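Local coordinates for lipid binding protein (PDB 5H0Q) that probably binds membrane lipid domains that contain both sphingomyelin and cholesterol, as a lipid-binding protein of a fungus, at residues Q10-R13 with V14-E17; I24-A27 with D28-K31. All coordinates share one frame; numbering follows the deposited sequence.

Contact 1. Residues Q10-R13 with V14-E17; sequences QYLR and VMEE
Q10 meets V14 where the short helix 9-13 runs out into a loop, and the contact is slight: the carbonyl O of Q10 lies 3.6 Å from V14 N, with the methyl CG1 of V14 near the same oxygen. Y11 does more. Its carbonyl O takes a weak bond from V14 N (3.5 Å), and the branched V14 sets its methyl CG2 only 3.1 Å from Y11 O, a tight fit over the last turn. In Y11, CG anti to the backbone N (chi1 -170°) carries the ring forward, toward the residues that follow, and brings its CD2/CE2 edge to the sulfur of M15. SD sits 5.0 Å from the ring centroid, 82° off the normal, a Met-aromatic contact made at the edge and not over the face. Methionine is flexible and polarisable: its extended chi2 (177°) carries SD to the ring edge, and the bend at chi3 only turns the methyl CE aside. L12 touches the same sulfur through CG, at 4.1 Å from M15 SD, while its carbonyl O accepts M15 N at 3.0 Å; that N-H comes from well above the carbonyl plane, a bond from residue i+3 back to i that tightens the turn. R13 adds mainly backbone here and sends its long chain elsewhere, its NE forming a salt bridge with E9 and NH1 reaching K21 O, a reach that suits arginine. The turn lies at the surface of the protein against helix 26-35: Y11, L12 and M15 all touch V32, and Y11 OH bonds to NE of R36 just beyond that helix.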
loop_
_atom_site.group_PDB
_atom_site.type_symbol
_atom_site.label_atom_id
_atom_site.label_comp_id
_atom_site.label_asym_id
_atom_site.label_seq_id
_atom_site.Cartn_x
_atom_site.Cartn_y
_atom_site.Cartn_z
ATOM N N GLN A 10 -15.257 0.779 18.923
ATOM C CA GLN A 10 -16.628 0.287 19.012
ATOM C C GLN A 10 -16.763 -1.114 18.423
ATOM O O GLN A 10 -17.552 -1.925 18.916
ATOM C CB GLN A 10 -17.575 1.253 18.305
ATOM C CG GLN A 10 -17.899 2.472 19.123
ATOM C CD GLN A 10 -18.727 2.133 20.346
ATOM O OE1 GLN A 10 -19.705 1.389 20.258
ATOM N NE2 GLN A 10 -18.335 2.666 21.497
ATOM N N TYR A 11 -16.041 -1.390 17.334
ATOM C CA TYR A 11 -15.977 -2.744 16.783
ATOM C C TYR A 11 -15.471 -3.732 17.827
ATOM O O TYR A 11 -16.065 -4.785 18.044
ATOM C CB TYR A 11 -15.065 -2.724 15.556
ATOM C CG TYR A 11 -15.003 -3.965 14.662
ATOM C CD1 TYR A 11 -15.418 -3.899 13.345
ATOM C CD2 TYR A 11 -14.445 -5.163 15.106
ATOM C CE1 TYR A 11 -15.311 -4.995 12.496
ATOM C CE2 TYR A 11 -14.327 -6.265 14.247
ATOM C CZ TYR A 11 -14.752 -6.156 12.960
ATOM O OH TYR A 11 -14.608 -7.246 12.163
ATOM N N LEU A 12 -14.389 -3.391 18.535
ATOM C CA LEU A 12 -13.855 -4.369 19.480
ATOM C C LEU A 12 -14.696 -4.499 20.735
ATOM O O LEU A 12 -14.692 -5.571 21.356
ATOM C CB LEU A 12 -12.419 -4.033 19.864
ATOM C CG LEU A 12 -11.343 -4.660 18.983
ATOM C CD1 LEU A 12 -11.334 -4.070 17.571
ATOM C CD2 LEU A 12 -9.967 -4.564 19.637
ATOM N N ARG A 13 -15.433 -3.454 21.122
ATOM C CA ARG A 13 -16.199 -3.528 22.367
ATOM C C ARG A 13 -17.413 -4.436 22.258
ATOM O O ARG A 13 -17.968 -4.818 23.293
ATOM C CB ARG A 13 -16.637 -2.133 22.812
ATOM C CG ARG A 13 -15.475 -1.291 23.348
ATOM C CD ARG A 13 -15.836 -0.491 24.587
ATOM N NE ARG A 13 -14.639 0.079 25.213
ATOM C CZ ARG A 13 -13.973 -0.486 26.210
ATOM N NH1 ARG A 13 -14.390 -1.621 26.744
ATOM N NH2 ARG A 13 -12.901 0.113 26.716
ATOM N N VAL A 14 -17.840 -4.804 21.042
ATOM C CA VAL A 14 -18.879 -5.826 20.898
ATOM C C VAL A 14 -18.296 -7.226 20.751
ATOM O O VAL A 14 -19.061 -8.199 20.634
ATOM C CB VAL A 14 -19.815 -5.562 19.693
ATOM C CG1 VAL A 14 -20.589 -4.273 19.880
ATOM C CG2 VAL A 14 -19.044 -5.516 18.398
ATOM N N MET A 15 -16.975 -7.365 20.739
ATOM C CA MET A 15 -16.334 -8.662 20.653
ATOM C C MET A 15 -16.177 -9.277 22.037
ATOM O O MET A 15 -15.866 -8.579 23.009
ATOM C CB MET A 15 -14.974 -8.535 19.984
ATOM C CG MET A 15 -15.081 -8.129 18.539
ATOM S SD MET A 15 -13.503 -7.877 17.731
ATOM C CE MET A 15 -12.906 -9.554 17.639
ATOM N N GLU A 16 -16.377 -10.594 22.112
ATOM C CA GLU A 16 -16.269 -11.299 23.388
ATOM C C GLU A 16 -14.918 -11.040 24.041
ATOM O O GLU A 16 -14.828 -10.809 25.256
ATOM C CB GLU A 16 -16.453 -12.797 23.173
ATOM C CG GLU A 16 -16.469 -13.605 24.459
ATOM C CD GLU A 16 -17.863 -13.747 25.024
ATOM O OE1 GLU A 16 -18.726 -14.312 24.314
ATOM O OE2 GLU A 16 -18.098 -13.294 26.167
ATOM N N GLU A 17 -13.853 -11.082 23.243
ATOM C CA GLU A 17 -12.509 -11.002 23.791
ATOM C C GLU A 17 -12.192 -9.642 24.395
ATOM O O GLU A 17 -11.294 -9.561 25.238
ATOM C CB GLU A 17 -11.489 -11.354 22.703
ATOM C CG GLU A 17 -10.037 -11.181 23.145
ATOM C CD GLU A 17 -9.058 -11.746 22.137
ATOM O OE1 GLU A 17 -9.516 -12.261 21.099
ATOM O OE2 GLU A 17 -7.832 -11.676 22.382
#

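Contact 2. Residues I24-A27 with D28-K31; sequences ITQA and DMAK
T25 and D28 form a capping box at the start of helix 26-35, with T25 as the N-cap. Two reciprocal hydrogen bonds define it. D28 N donates a hydrogen bond to T25 OG1 at 2.9 Å, an acceptor that chi1 of 67° places between the backbone N and the carbonyl carbon, facing the opening turn. In return T25 N points almost straight at D28 OD2 (179° at the hydrogen), meeting that oxygen from above the carboxylate plane. Threonine suits the cap because its short hydroxyl can stand in for a missing carbonyl, and aspartate suits the third helical position because its carboxylate reaches back to the N-cap amide and lies near the positive end of the helix dipole, which probably favours its charged form. D28 OD2 also makes a salt bridge with K21.

The regular helical bonds then begin: M29 N to T25 O at 3.1 Å, followed by A30 N to Q26 O and K31 N to A27 O. Small A27 and A30 fit this winding easily, and the aliphatic part of K31 starts beside A27 O before the chain extends away.

Apolar packing is supplied by I24, just ahead of the cap. Its CG2 meets M29 CG at 4.0 Å, the two side chains crossing at about a right angle, and L12 of helix 9-13 touches both residues. M29, bent at chi3, folds its methyl back over the first turn, where CE lies 3.7 Å from T25 O and 3.9 Å from Q26 CA.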
loop_
_atom_site.group_PDB
_atom_site.type_symbol
_atom_site.label_atom_id
_atom_site.label_comp_id
_atom_site.label_asym_id
_atom_site.label_seq_id
_atom_site.Cartn_x
_atom_site.Cartn_y
_atom_site.Cartn_z
ATOM N N ILE A 24 -8.961 -0.548 25.454
ATOM C CA ILE A 24 -8.703 -1.237 24.196
ATOM C C ILE A 24 -7.603 -0.467 23.485
ATOM O O ILE A 24 -7.746 0.730 23.212
ATOM C CB ILE A 24 -9.981 -1.331 23.347
ATOM C CG1 ILE A 24 -10.954 -2.284 24.057
ATOM C CG2 ILE A 24 -9.675 -1.792 21.915
ATOM C CD1 ILE A 24 -12.307 -2.290 23.471
ATOM N N THR A 25 -6.497 -1.143 23.214
ATOM C CA THR A 25 -5.301 -0.475 22.750
ATOM C C THR A 25 -5.244 -0.445 21.231
ATOM O O THR A 25 -5.986 -1.141 20.525
ATOM C CB THR A 25 -4.052 -1.165 23.290
ATOM O OG1 THR A 25 -3.956 -2.472 22.709
ATOM C CG2 THR A 25 -4.104 -1.296 24.804
ATOM N N GLN A 26 -4.284 0.311 20.726
ATOM C CA GLN A 26 -4.001 0.285 19.302
ATOM C C GLN A 26 -3.497 -1.079 18.876
ATOM O O GLN A 26 -3.836 -1.565 17.781
ATOM C CB GLN A 26 -2.980 1.359 18.925
ATOM C CG GLN A 26 -3.571 2.700 18.548
ATOM C CD GLN A 26 -2.723 3.410 17.518
ATOM O OE1 GLN A 26 -1.709 4.013 17.851
ATOM N NE2 GLN A 26 -3.124 3.320 16.252
ATOM N N ALA A 27 -2.732 -1.745 19.748
ATOM C CA ALA A 27 -2.279 -3.095 19.454
ATOM C C ALA A 27 -3.455 -4.049 19.327
ATOM O O ALA A 27 -3.447 -4.925 18.464
ATOM C CB ALA A 27 -1.327 -3.594 20.533
ATOM N N ASP A 28 -4.470 -3.896 20.183
ATOM C CA ASP A 28 -5.666 -4.744 20.097
ATOM C C ASP A 28 -6.376 -4.536 18.763
ATOM O O ASP A 28 -6.774 -5.496 18.084
ATOM C CB ASP A 28 -6.630 -4.418 21.243
ATOM C CG ASP A 28 -6.078 -4.748 22.619
ATOM O OD1 ASP A 28 -5.246 -5.677 22.763
ATOM O OD2 ASP A 28 -6.493 -4.061 23.605
ATOM N N MET A 29 -6.561 -3.276 18.363
ATOM C CA MET A 29 -7.295 -3.032 17.129
ATOM C C MET A 29 -6.500 -3.495 15.918
ATOM O O MET A 29 -7.076 -3.988 14.939
ATOM C CB MET A 29 -7.644 -1.549 17.027
ATOM C CG MET A 29 -8.536 -1.110 18.158
ATOM S SD MET A 29 -9.066 0.598 17.996
ATOM C CE MET A 29 -7.599 1.449 18.428
ATOM N N ALA A 30 -5.177 -3.381 15.985
ATOM C CA ALA A 30 -4.327 -3.854 14.900
ATOM C C ALA A 30 -4.382 -5.369 14.785
ATOM O O ALA A 30 -4.430 -5.922 13.674
ATOM C CB ALA A 30 -2.897 -3.364 15.136
ATOM N N LYS A 31 -4.406 -6.063 15.925
ATOM C CA LYS A 31 -4.461 -7.522 15.905
ATOM C C LYS A 31 -5.740 -7.998 15.244
ATOM O O LYS A 31 -5.718 -8.898 14.401
ATOM C CB LYS A 31 -4.365 -8.073 17.324
ATOM C CG LYS A 31 -4.515 -9.595 17.409
ATOM C CD LYS A 31 -4.447 -10.078 18.847
ATOM C CE LYS A 31 -4.830 -11.548 18.953
ATOM N NZ LYS A 31 -4.771 -12.055 20.352
HETATM O O HOH W 1 -2.402 -4.231 24.011
#

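Overall arrangement
Contact 1 comes first along the chain, at the end of helix 9-13, and contact 2 follows at the beginning of helix 26-35, the next helix; their centres are about 11 Å apart, on the same side of the chain's centre. They touch directly through packing, with L12 CD2 3.6 Å from I24 CG2 and R13 CG against I24 CD1. A helix end and a helix start thus lie side by side, bracketing the loop between them. Both belong to the N-terminal helical part at the edge of the β-rich protein, contact 1 farther from the centre (about 27 Å) than contact 2 (about 20 Å).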